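Local coordinates for protein adenylate isopentenyltransferase (Humulus lupulus, PDB 3A8T) that transfers an isopentenyl group from dimethylallyl diphosphate to ATP, ADP or AMP in the biosynthesis of cytokinins, at residues M74-K78 with L99-P105; G79-T83 with L201-L207; L110-R116 with F142-V148; L66-N70 with V123-R129. All coordinates share one frame; numbering follows the deposited sequence.

How the interactions relate
Interactions 1, 3 and 4 touch one another in this P-loop-type nucleotide-binding fold, while interaction 2 is reached only through the chain running on from interaction 1. Interaction 1 lies closest to the nucleotide, with M74 against the adenine of ATP; past K78 the chain enters interaction 2, where T83 touches the same ATP, the two centres about 15 Å apart. Interaction 3, its centre about 14 Å from that of interaction 1, joins it through the probable hydrogen bond Y77 OH to L110 N and through V76 CG1 packed on F142 CE2. Interactions 3 and 4 share helix 112-128, one near each end, with centres about 16 Å apart. In interaction 4 the I69 side chain is about 14 Å from ATP.

Interaction 1 of 4, residues M74-K78 with L99-P105; sequences MQVYK and LLGEVDP. With ATP (adenosine-5'-triphosphate), chain B.
Q75, V76 and K78 are bonded through their backbones to G101 and V103. G101 N donates to Q75 O at 2.8 Å, V103 N gives V76 O a straighter bond of 3.0 Å (N-H...O 161°), and K78 N returns one to V103 O at 2.9 Å; a weak bond from E102 N also reaches V76 O. Y77 and V103 thus form a single beta bridge, at the end of the type I turn M74-Y77. Among apolar contacts, V103 holds CG2 against V76 and CG1 against Y77 CD1, 3.9 Å away, because its CG1 stands anti to the backbone N (chi1 -178°). With an alanine here, both methyls would go, which would probably leave a gap beside V76 and the Y77 ring. Charge enters at the outer end, where the K78 chain runs past G101 O and V103 O and sets NZ 3.5 Å from D104 OD2 in a salt bridge; D104 OD1 accepts from A106 N. Q75 NE2 turns to T84 O, and Y77 OH to L110 N. The loop after strand 66-70 carries M74 into the ATP pocket, its CG 3.6 Å from ATP C4, and the loop after strand 97-98 is paired to its outer side.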
# COMPACT_ATOMS: atom_id res chain seq x y z
N MET A 74 -5.75 3.83 -0.72
CA MET A 74 -5.55 4.53 -1.98
C MET A 74 -5.76 3.51 -3.12
O MET A 74 -6.30 3.83 -4.18
CB MET A 74 -4.13 5.14 -2.07
CG MET A 74 -3.94 6.42 -1.23
SD MET A 74 -5.18 7.72 -1.73
CE MET A 74 -6.23 7.67 -0.35
N GLN A 75 -5.34 2.27 -2.88
CA GLN A 75 -5.43 1.20 -3.85
C GLN A 75 -6.83 0.73 -4.18
O GLN A 75 -6.99 -0.10 -5.07
CB GLN A 75 -4.58 0.01 -3.40
CG GLN A 75 -3.10 0.30 -3.47
CD GLN A 75 -2.23 -0.90 -3.32
OE1 GLN A 75 -2.70 -2.02 -3.25
NE2 GLN A 75 -0.95 -0.68 -3.30
N VAL A 76 -7.82 1.25 -3.47
CA VAL A 76 -9.18 0.82 -3.70
C VAL A 76 -9.70 1.52 -4.93
O VAL A 76 -10.62 1.05 -5.55
CB VAL A 76 -10.18 1.13 -2.48
CG1 VAL A 76 -9.78 0.35 -1.26
CG2 VAL A 76 -10.22 2.65 -2.12
N TYR A 77 -9.08 2.63 -5.32
CA TYR A 77 -9.55 3.41 -6.44
C TYR A 77 -8.96 2.95 -7.73
O TYR A 77 -7.81 2.55 -7.74
CB TYR A 77 -9.19 4.87 -6.26
CG TYR A 77 -9.73 5.48 -4.99
CD1 TYR A 77 -11.09 5.72 -4.82
CD2 TYR A 77 -8.88 5.79 -3.94
CE1 TYR A 77 -11.58 6.23 -3.63
CE2 TYR A 77 -9.35 6.31 -2.75
CZ TYR A 77 -10.70 6.53 -2.60
OH TYR A 77 -11.18 7.02 -1.43
N LYS A 78 -9.73 3.01 -8.82
CA LYS A 78 -9.23 2.66 -10.15
C LYS A 78 -8.35 3.86 -10.49
O LYS A 78 -8.72 5.01 -10.23
CB LYS A 78 -10.37 2.60 -11.17
CG LYS A 78 -11.66 1.96 -10.66
CD LYS A 78 -12.82 2.25 -11.59
CE LYS A 78 -12.95 3.77 -11.82
NZ LYS A 78 -13.57 4.25 -13.13
N LEU A 99 -11.59 -5.37 -3.78
CA LEU A 99 -11.39 -4.04 -3.27
C LEU A 99 -10.08 -3.48 -3.79
O LEU A 99 -9.40 -2.70 -3.12
CB LEU A 99 -11.40 -4.06 -1.74
CG LEU A 99 -12.66 -4.34 -0.91
CD1 LEU A 99 -12.99 -3.11 -0.17
CD2 LEU A 99 -13.84 -4.78 -1.73
N LEU A 100 -9.72 -3.88 -5.00
CA LEU A 100 -8.48 -3.40 -5.61
C LEU A 100 -8.73 -2.74 -6.94
O LEU A 100 -8.99 -3.40 -7.94
CB LEU A 100 -7.46 -4.53 -5.77
CG LEU A 100 -6.11 -4.13 -6.40
CD1 LEU A 100 -5.45 -3.01 -5.65
CD2 LEU A 100 -5.17 -5.36 -6.43
N GLY A 101 -8.70 -1.42 -6.91
CA GLY A 101 -8.87 -0.62 -8.11
C GLY A 101 -10.23 -0.69 -8.73
O GLY A 101 -10.34 -0.65 -9.96
N GLU A 102 -11.27 -0.77 -7.92
CA GLU A 102 -12.59 -0.85 -8.49
C GLU A 102 -13.51 0.28 -8.08
O GLU A 102 -14.64 0.31 -8.53
CB GLU A 102 -13.25 -2.18 -8.12
CG GLU A 102 -12.52 -3.43 -8.58
CD GLU A 102 -13.23 -4.70 -8.16
OE1 GLU A 102 -14.32 -4.96 -8.73
OE2 GLU A 102 -12.72 -5.43 -7.28
N VAL A 103 -13.06 1.18 -7.22
CA VAL A 103 -13.87 2.31 -6.80
C VAL A 103 -13.58 3.49 -7.73
O VAL A 103 -12.45 3.78 -8.02
CB VAL A 103 -13.57 2.71 -5.34
CG1 VAL A 103 -14.48 3.87 -4.90
CG2 VAL A 103 -13.73 1.49 -4.42
N ASP A 104 -14.61 4.16 -8.23
CA ASP A 104 -14.42 5.28 -9.14
C ASP A 104 -14.09 6.51 -8.33
O ASP A 104 -14.93 7.04 -7.62
CB ASP A 104 -15.67 5.55 -9.97
CG ASP A 104 -15.46 6.62 -11.03
OD1 ASP A 104 -14.67 7.57 -10.79
OD2 ASP A 104 -16.08 6.50 -12.12
N PRO A 105 -12.84 6.97 -8.42
CA PRO A 105 -12.42 8.16 -7.66
C PRO A 105 -13.41 9.35 -7.79
O PRO A 105 -13.63 10.11 -6.84
CB PRO A 105 -11.04 8.45 -8.24
CG PRO A 105 -11.05 7.80 -9.58
CD PRO A 105 -11.78 6.52 -9.33
PG ATP B . -4.82 8.24 8.10
O1G ATP B . -6.21 7.92 8.55
O2G ATP B . -4.93 9.34 6.90
O3G ATP B . -3.97 8.88 9.31
PB ATP B . -4.84 5.56 7.45
O1B ATP B . -4.74 4.72 8.61
O2B ATP B . -6.33 5.92 7.23
O3B ATP B . -3.97 6.89 7.61
PA ATP B . -2.86 4.94 5.54
O1A ATP B . -1.80 5.10 6.52
O2A ATP B . -2.49 3.62 4.67
O3A ATP B . -4.36 4.68 6.17
O5' ATP B . -2.88 6.13 4.44
C5' ATP B . -2.68 7.41 4.98
C4' ATP B . -2.18 8.29 3.85
O4' ATP B . -0.97 7.74 3.33
C3' ATP B . -3.13 8.37 2.63
O3' ATP B . -4.10 9.39 2.81
C2' ATP B . -2.16 8.64 1.48
O2' ATP B . -1.90 9.99 1.36
C1' ATP B . -0.89 7.89 1.86
N9 ATP B . -0.84 6.57 1.19
C8 ATP B . -1.23 5.34 1.73
N7 ATP B . -1.15 4.39 0.83
C5 ATP B . -0.70 4.92 -0.35
C6 ATP B . -0.41 4.42 -1.68
N6 ATP B . -0.58 3.10 -2.03
N1 ATP B . 0.04 5.30 -2.60
C2 ATP B . 0.22 6.58 -2.30
N3 ATP B . -0.04 7.09 -1.10
C4 ATP B . -0.49 6.33 -0.11

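Interaction 2 of 4, residues G79-T83 with L201-L207; sequences GLDIT and LGMFDEL
E206 reaches from the first turns of helix 203-210 into the bend at L80-T83, and its carboxylate takes up the N-H groups of I82 and T83, beside the ATP pocket to which T83 belongs. The helix starts directly after a Schellman motif at G202, which ends helix 184-201 and also serves as N-cap of the next helix. The E206 chain is fully stretched, with CG anti to the backbone N (chi1 -175°) and chi2 likewise extended, and this carries the carboxylate across to the loop. There the two oxygens divide the work: OE2 accepts from I82 N at 3.0 Å and OE1 from T83 N at 2.9 Å, each through its syn lone pair. The two bonds fix the rotation of the carboxylate.

I82 points at the helix and crosses E206 obliquely. Its CB rests close to the carboxylate, while CG2 packs on M203 CB at 3.7 Å and CD1 lies 3.7 Å from L201 O, over the turn between the two helices. T83 stands at about a right angle to M203, whose chain bends at its last torsion and brings CE to 3.5 Å from T83 CG2. L80 crosses E206 on another side, setting CB and CD2 near OE1; farther along, L80 and L207 both pack on V234 of helix 234-243. The T83 hydroxyl makes the third bond to the carboxylate: OG1 donates to E206 OE1 at 2.6 Å, arriving almost in line with that oxygen's C-O bond.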
# COMPACT_ATOMS: atom_id res chain seq x y z
N GLY A 79 -7.18 3.64 -11.05
CA GLY A 79 -6.37 4.80 -11.37
C GLY A 79 -5.01 4.82 -10.69
O GLY A 79 -4.83 4.15 -9.64
N LEU A 80 -4.08 5.58 -11.28
CA LEU A 80 -2.72 5.74 -10.80
C LEU A 80 -2.16 4.43 -10.31
O LEU A 80 -1.62 4.37 -9.22
CB LEU A 80 -2.65 6.77 -9.66
CG LEU A 80 -3.27 8.16 -9.93
CD1 LEU A 80 -3.20 8.97 -8.63
CD2 LEU A 80 -2.59 8.90 -11.05
N ASP A 81 -2.27 3.39 -11.12
CA ASP A 81 -1.80 2.08 -10.78
C ASP A 81 -0.33 2.12 -10.36
O ASP A 81 0.07 1.42 -9.41
CB ASP A 81 -2.02 1.13 -11.96
CG ASP A 81 -3.52 0.91 -12.29
OD1 ASP A 81 -4.38 1.08 -11.42
OD2 ASP A 81 -3.86 0.52 -13.42
N ILE A 82 0.47 2.97 -11.02
CA ILE A 82 1.90 3.10 -10.68
C ILE A 82 2.09 3.85 -9.37
O ILE A 82 2.66 3.33 -8.44
CB ILE A 82 2.72 3.86 -11.77
CG1 ILE A 82 2.81 3.01 -13.03
CG2 ILE A 82 4.20 4.14 -11.29
CD1 ILE A 82 3.34 3.80 -14.26
N THR A 83 1.56 5.07 -9.33
CA THR A 83 1.67 5.93 -8.17
C THR A 83 1.20 5.27 -6.88
O THR A 83 1.83 5.47 -5.84
CB THR A 83 0.89 7.29 -8.39
OG1 THR A 83 1.35 7.95 -9.60
CG2 THR A 83 1.13 8.24 -7.19
N LEU A 201 9.28 3.78 -14.37
CA LEU A 201 8.16 3.08 -14.99
C LEU A 201 7.20 4.07 -15.65
O LEU A 201 6.34 3.67 -16.36
CB LEU A 201 7.41 2.32 -13.91
CG LEU A 201 6.99 0.86 -13.93
CD1 LEU A 201 8.00 -0.04 -14.70
CD2 LEU A 201 6.84 0.42 -12.45
N GLY A 202 7.30 5.34 -15.34
CA GLY A 202 6.42 6.29 -15.97
C GLY A 202 5.46 6.99 -15.02
O GLY A 202 4.41 7.50 -15.44
N MET A 203 5.80 7.02 -13.73
CA MET A 203 4.93 7.69 -12.78
C MET A 203 4.61 9.16 -13.12
O MET A 203 3.49 9.60 -12.95
CB MET A 203 5.52 7.61 -11.37
CG MET A 203 4.80 8.44 -10.34
SD MET A 203 5.75 8.61 -8.83
CE MET A 203 4.57 8.39 -7.63
N PHE A 204 5.60 9.90 -13.59
CA PHE A 204 5.47 11.30 -13.94
C PHE A 204 4.47 11.56 -15.07
O PHE A 204 3.64 12.45 -15.00
CB PHE A 204 6.86 11.87 -14.26
CG PHE A 204 6.84 13.27 -14.85
CD1 PHE A 204 6.65 14.39 -14.03
CD2 PHE A 204 6.95 13.45 -16.23
CE1 PHE A 204 6.56 15.70 -14.56
CE2 PHE A 204 6.86 14.78 -16.83
CZ PHE A 204 6.67 15.89 -15.99
N ASP A 205 4.52 10.76 -16.11
CA ASP A 205 3.60 10.90 -17.21
C ASP A 205 2.22 10.52 -16.77
O ASP A 205 1.27 11.03 -17.24
CB ASP A 205 4.05 9.99 -18.32
CG ASP A 205 5.43 10.35 -18.77
OD1 ASP A 205 5.60 11.42 -19.39
OD2 ASP A 205 6.37 9.59 -18.47
N GLU A 206 2.13 9.60 -15.84
CA GLU A 206 0.84 9.16 -15.32
C GLU A 206 0.20 10.34 -14.58
O GLU A 206 -0.98 10.65 -14.74
CB GLU A 206 1.07 7.99 -14.35
CG GLU A 206 -0.17 7.34 -13.80
CD GLU A 206 0.13 6.25 -12.76
OE1 GLU A 206 0.56 6.60 -11.63
OE2 GLU A 206 -0.05 5.06 -13.09
N LEU A 207 1.01 11.02 -13.78
CA LEU A 207 0.53 12.13 -13.00
C LEU A 207 0.26 13.34 -13.90
O LEU A 207 -0.65 14.11 -13.64
CB LEU A 207 1.56 12.46 -11.89
CG LEU A 207 1.84 11.44 -10.77
CD1 LEU A 207 3.08 11.82 -10.10
CD2 LEU A 207 0.71 11.40 -9.70

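Interaction 3 of 4, residues L110-R116 with F142-V148; sequences LTPADFR and FIHALLV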
# COMPACT_ATOMS: atom_id res chain seq x y z
N LEU A 110 -13.90 6.68 -0.31
CA LEU A 110 -14.48 5.42 0.14
C LEU A 110 -14.22 5.52 1.61
O LEU A 110 -13.10 5.35 2.03
CB LEU A 110 -13.70 4.20 -0.35
CG LEU A 110 -14.43 2.94 0.16
CD1 LEU A 110 -15.74 2.84 -0.64
CD2 LEU A 110 -13.62 1.65 0.02
N THR A 111 -15.25 5.81 2.39
CA THR A 111 -15.06 5.92 3.82
C THR A 111 -14.77 4.58 4.46
O THR A 111 -15.02 3.55 3.88
CB THR A 111 -16.29 6.44 4.51
OG1 THR A 111 -17.30 5.39 4.48
CG2 THR A 111 -16.80 7.76 3.83
N PRO A 112 -14.23 4.59 5.68
CA PRO A 112 -13.90 3.39 6.44
C PRO A 112 -15.16 2.56 6.71
O PRO A 112 -15.10 1.32 6.85
CB PRO A 112 -13.30 3.95 7.71
CG PRO A 112 -12.70 5.23 7.22
CD PRO A 112 -13.73 5.79 6.37
N ALA A 113 -16.30 3.24 6.77
CA ALA A 113 -17.57 2.55 6.97
C ALA A 113 -17.99 1.87 5.66
O ALA A 113 -18.53 0.78 5.69
CB ALA A 113 -18.61 3.53 7.43
N ASP A 114 -17.73 2.52 4.53
CA ASP A 114 -18.03 1.96 3.22
C ASP A 114 -17.19 0.70 3.09
O ASP A 114 -17.67 -0.36 2.61
CB ASP A 114 -17.61 2.92 2.09
CG ASP A 114 -18.34 4.26 2.13
OD1 ASP A 114 -19.53 4.22 2.50
OD2 ASP A 114 -17.75 5.33 1.77
N PHE A 115 -15.94 0.80 3.51
CA PHE A 115 -15.01 -0.31 3.44
C PHE A 115 -15.44 -1.53 4.26
O PHE A 115 -15.39 -2.67 3.79
CB PHE A 115 -13.62 0.12 3.91
CG PHE A 115 -12.60 -0.97 3.79
CD1 PHE A 115 -12.18 -1.40 2.53
CD2 PHE A 115 -12.13 -1.61 4.91
CE1 PHE A 115 -11.32 -2.46 2.40
CE2 PHE A 115 -11.28 -2.66 4.82
CZ PHE A 115 -10.86 -3.11 3.56
N ARG A 116 -15.83 -1.29 5.51
CA ARG A 116 -16.30 -2.34 6.40
C ARG A 116 -17.42 -3.12 5.71
O ARG A 116 -17.45 -4.35 5.72
CB ARG A 116 -16.80 -1.72 7.72
CG ARG A 116 -17.62 -2.63 8.61
CD ARG A 116 -18.06 -1.91 9.88
NE ARG A 116 -18.67 -2.86 10.82
CZ ARG A 116 -18.02 -3.67 11.67
NH1 ARG A 116 -16.68 -3.66 11.75
NH2 ARG A 116 -18.71 -4.53 12.40
N PHE A 142 -8.66 1.26 7.85
CA PHE A 142 -9.53 0.33 7.14
C PHE A 142 -9.48 -1.03 7.80
O PHE A 142 -10.50 -1.69 7.93
CB PHE A 142 -9.13 0.19 5.65
CG PHE A 142 -9.80 1.22 4.73
CD1 PHE A 142 -10.40 2.37 5.25
CD2 PHE A 142 -9.85 1.02 3.35
CE1 PHE A 142 -11.04 3.29 4.40
CE2 PHE A 142 -10.48 1.95 2.52
CZ PHE A 142 -11.07 3.07 3.05
N ILE A 143 -8.30 -1.45 8.22
CA ILE A 143 -8.18 -2.73 8.88
C ILE A 143 -9.04 -2.73 10.16
O ILE A 143 -9.78 -3.68 10.42
CB ILE A 143 -6.74 -3.03 9.25
CG1 ILE A 143 -5.89 -3.23 7.99
CG2 ILE A 143 -6.69 -4.26 10.11
CD1 ILE A 143 -4.35 -3.04 8.21
N HIS A 144 -8.93 -1.69 10.96
CA HIS A 144 -9.71 -1.58 12.21
C HIS A 144 -11.23 -1.49 11.98
O HIS A 144 -12.00 -2.21 12.60
CB HIS A 144 -9.19 -0.39 13.05
CG HIS A 144 -10.22 0.22 13.95
ND1 HIS A 144 -11.13 1.16 13.50
CD2 HIS A 144 -10.50 0.01 15.25
CE1 HIS A 144 -11.94 1.50 14.49
NE2 HIS A 144 -11.58 0.82 15.56
N ALA A 145 -11.65 -0.61 11.09
CA ALA A 145 -13.07 -0.48 10.80
C ALA A 145 -13.66 -1.85 10.46
O ALA A 145 -14.73 -2.21 10.97
CB ALA A 145 -13.30 0.47 9.64
N LEU A 146 -12.97 -2.59 9.61
CA LEU A 146 -13.45 -3.89 9.18
C LEU A 146 -13.47 -4.95 10.25
O LEU A 146 -14.45 -5.67 10.36
CB LEU A 146 -12.62 -4.41 8.01
CG LEU A 146 -12.91 -5.88 7.65
CD1 LEU A 146 -14.29 -5.99 6.98
CD2 LEU A 146 -11.87 -6.39 6.71
N LEU A 147 -12.42 -5.04 11.06
CA LEU A 147 -12.28 -6.09 12.07
C LEU A 147 -13.04 -5.98 13.39
O LEU A 147 -13.38 -7.01 13.96
CB LEU A 147 -10.79 -6.32 12.37
CG LEU A 147 -9.88 -6.80 11.22
CD1 LEU A 147 -8.53 -7.19 11.78
CD2 LEU A 147 -10.49 -7.98 10.51
N VAL A 148 -13.31 -4.78 13.90
CA VAL A 148 -14.03 -4.70 15.17
C VAL A 148 -15.48 -5.26 15.20
O VAL A 148 -16.15 -5.45 14.18
CB VAL A 148 -14.09 -3.24 15.79
CG1 VAL A 148 -12.68 -2.76 16.17
CG2 VAL A 148 -14.77 -2.30 14.85
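The N-terminal turns of helix 112-128 pack here against helix 140-147, whose first turn holds the ATP-binding residues N140 and S141, in a meeting centred on F115 and F142. Their rings form an offset stack, planes 12° apart and centroids 4.4 Å apart. F142 CD2 lies over the rim of the F115 face, while F115 CB sits above the centre of the F142 ring, a CH-pi contact of 3.8 Å from CB to the centroid. At its edge, in plane, the F142 ring meets L110 O, 3.2 Å from CZ.

The helices belong to the alpha/beta layers of the P-loop-type fold and cross at -52°, with axes 8.3 Å apart at closest approach. T111 N donates to D114 OD2, which fits a capping box, though the place of T111 OG1 is less sure. One turn on from F142 in helix 140-147, A145 CB fits against P112 O.

At the far end R116, extended from CG to NE, brings its guanidinium to the C-terminus of helix 140-147. NH1 donates to A145 O at 2.6 Å, nearly in line with the carbonyl, and NH1 and NH2 both grip V148 O from one face of its plane, at 3.1 Å and 3.3 Å. A leucine in its place would be likely to leave the A145 and V148 carbonyls without these donors.

Interaction 4 of 4, residues L66-N70 with V123-R129; sequences LEVIN and VSEITGR
Strand 66-70 and helix 123-128 run nearly antiparallel, at 172°, with their axes 9.1 Å apart at closest approach, and E67 and I69 both face the helix. I69 meets it through its outermost methyl: CD1 comes to 3.5 Å from V123 CG2, the two chains crossing at about a right angle, and to 3.7 Å from I126 CD1. I126 in turn slides past E67 in the opposite direction, so its CG1 and CG2 line the aliphatic part of the glutamate. Beyond that lies a side-on, two-nitrogen salt bridge. R129 NE donates to E67 OE2 at 3.0 Å on the syn side but tilted out of the carboxylate plane, while NH2 reaches OE1 at 2.9 Å from above that plane. The two flat groups stand 24° apart; the bend of R129 at chi3 (-78°) places its guanidinium with E125 O over one face. E67 OE1 also accepts from H98 NE2, so that oxygen has two donors. Helix 112-128 thus covers one face of the sheet, resting on 66-70 between strands 97-98 and 132-136: I126 touches H98 and P133, while L66 and V68 turn to helix 53-61.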
# COMPACT_ATOMS: atom_id res chain seq x y z
N LEU A 66 -6.46 -19.36 -1.62
CA LEU A 66 -6.89 -18.14 -0.96
C LEU A 66 -7.28 -17.03 -1.94
O LEU A 66 -7.16 -17.18 -3.15
CB LEU A 66 -5.81 -17.70 0.05
CG LEU A 66 -4.47 -17.16 -0.44
CD1 LEU A 66 -4.65 -15.71 -0.83
CD2 LEU A 66 -3.40 -17.29 0.63
N GLU A 67 -7.80 -15.94 -1.42
CA GLU A 67 -8.21 -14.81 -2.25
C GLU A 67 -7.85 -13.60 -1.39
O GLU A 67 -7.91 -13.64 -0.15
CB GLU A 67 -9.74 -14.81 -2.57
CG GLU A 67 -10.31 -16.16 -3.14
CD GLU A 67 -11.63 -16.03 -3.98
OE1 GLU A 67 -12.12 -14.90 -4.17
OE2 GLU A 67 -12.20 -17.07 -4.44
N VAL A 68 -7.49 -12.52 -2.07
CA VAL A 68 -7.07 -11.31 -1.42
C VAL A 68 -8.06 -10.18 -1.40
O VAL A 68 -8.74 -9.91 -2.38
CB VAL A 68 -5.71 -10.81 -2.06
CG1 VAL A 68 -5.43 -9.39 -1.64
CG2 VAL A 68 -4.55 -11.70 -1.63
N ILE A 69 -8.13 -9.52 -0.26
CA ILE A 69 -8.95 -8.32 -0.07
C ILE A 69 -7.93 -7.24 0.21
O ILE A 69 -7.11 -7.38 1.11
CB ILE A 69 -9.88 -8.42 1.15
CG1 ILE A 69 -10.80 -9.64 1.00
CG2 ILE A 69 -10.63 -7.12 1.31
CD1 ILE A 69 -11.71 -9.97 2.18
N ASN A 70 -7.92 -6.21 -0.61
CA ASN A 70 -7.01 -5.09 -0.45
C ASN A 70 -7.51 -4.18 0.67
O ASN A 70 -8.68 -3.84 0.68
CB ASN A 70 -6.97 -4.26 -1.71
CG ASN A 70 -6.33 -2.92 -1.49
OD1 ASN A 70 -6.93 -1.89 -1.66
ND2 ASN A 70 -5.10 -2.95 -1.09
N VAL A 123 -15.32 -10.95 2.66
CA VAL A 123 -14.80 -11.98 3.57
C VAL A 123 -15.77 -13.16 3.56
O VAL A 123 -15.41 -14.31 3.44
CB VAL A 123 -14.68 -11.47 4.99
CG1 VAL A 123 -14.46 -12.57 5.93
CG2 VAL A 123 -13.55 -10.50 5.08
N SER A 124 -17.03 -12.81 3.61
CA SER A 124 -18.10 -13.76 3.66
C SER A 124 -18.21 -14.61 2.38
O SER A 124 -18.44 -15.81 2.39
CB SER A 124 -19.36 -12.96 3.94
OG SER A 124 -20.36 -13.80 4.40
N GLU A 125 -18.00 -13.97 1.26
CA GLU A 125 -18.06 -14.63 -0.01
C GLU A 125 -16.94 -15.61 -0.27
O GLU A 125 -17.18 -16.67 -0.83
CB GLU A 125 -18.10 -13.57 -1.11
CG GLU A 125 -19.48 -12.93 -1.21
CD GLU A 125 -19.43 -11.49 -1.67
OE1 GLU A 125 -20.49 -10.83 -1.56
OE2 GLU A 125 -18.36 -11.03 -2.12
N ILE A 126 -15.72 -15.23 0.13
CA ILE A 126 -14.54 -16.05 -0.06
C ILE A 126 -14.62 -17.33 0.73
O ILE A 126 -14.28 -18.39 0.24
CB ILE A 126 -13.23 -15.24 0.36
CG1 ILE A 126 -13.03 -14.04 -0.56
CG2 ILE A 126 -12.03 -16.14 0.37
CD1 ILE A 126 -12.24 -12.97 0.05
N THR A 127 -15.00 -17.19 1.98
CA THR A 127 -15.15 -18.31 2.88
C THR A 127 -16.20 -19.20 2.25
O THR A 127 -16.11 -20.42 2.30
CB THR A 127 -15.67 -17.84 4.26
OG1 THR A 127 -14.79 -16.84 4.79
CG2 THR A 127 -15.71 -19.01 5.24
N GLY A 128 -17.21 -18.57 1.64
CA GLY A 128 -18.24 -19.35 0.99
C GLY A 128 -17.62 -20.29 -0.03
O GLY A 128 -17.96 -21.47 -0.10
N ARG A 129 -16.69 -19.78 -0.84
CA ARG A 129 -16.06 -20.64 -1.84
C ARG A 129 -14.97 -21.53 -1.24
O ARG A 129 -14.18 -22.13 -1.97
CB ARG A 129 -15.47 -19.79 -2.95
CG ARG A 129 -16.49 -18.97 -3.69
CD ARG A 129 -15.84 -18.16 -4.82
NE ARG A 129 -15.15 -16.97 -4.35
CZ ARG A 129 -15.71 -15.78 -4.12
NH1 ARG A 129 -17.00 -15.58 -4.32
NH2 ARG A 129 -14.95 -14.77 -3.68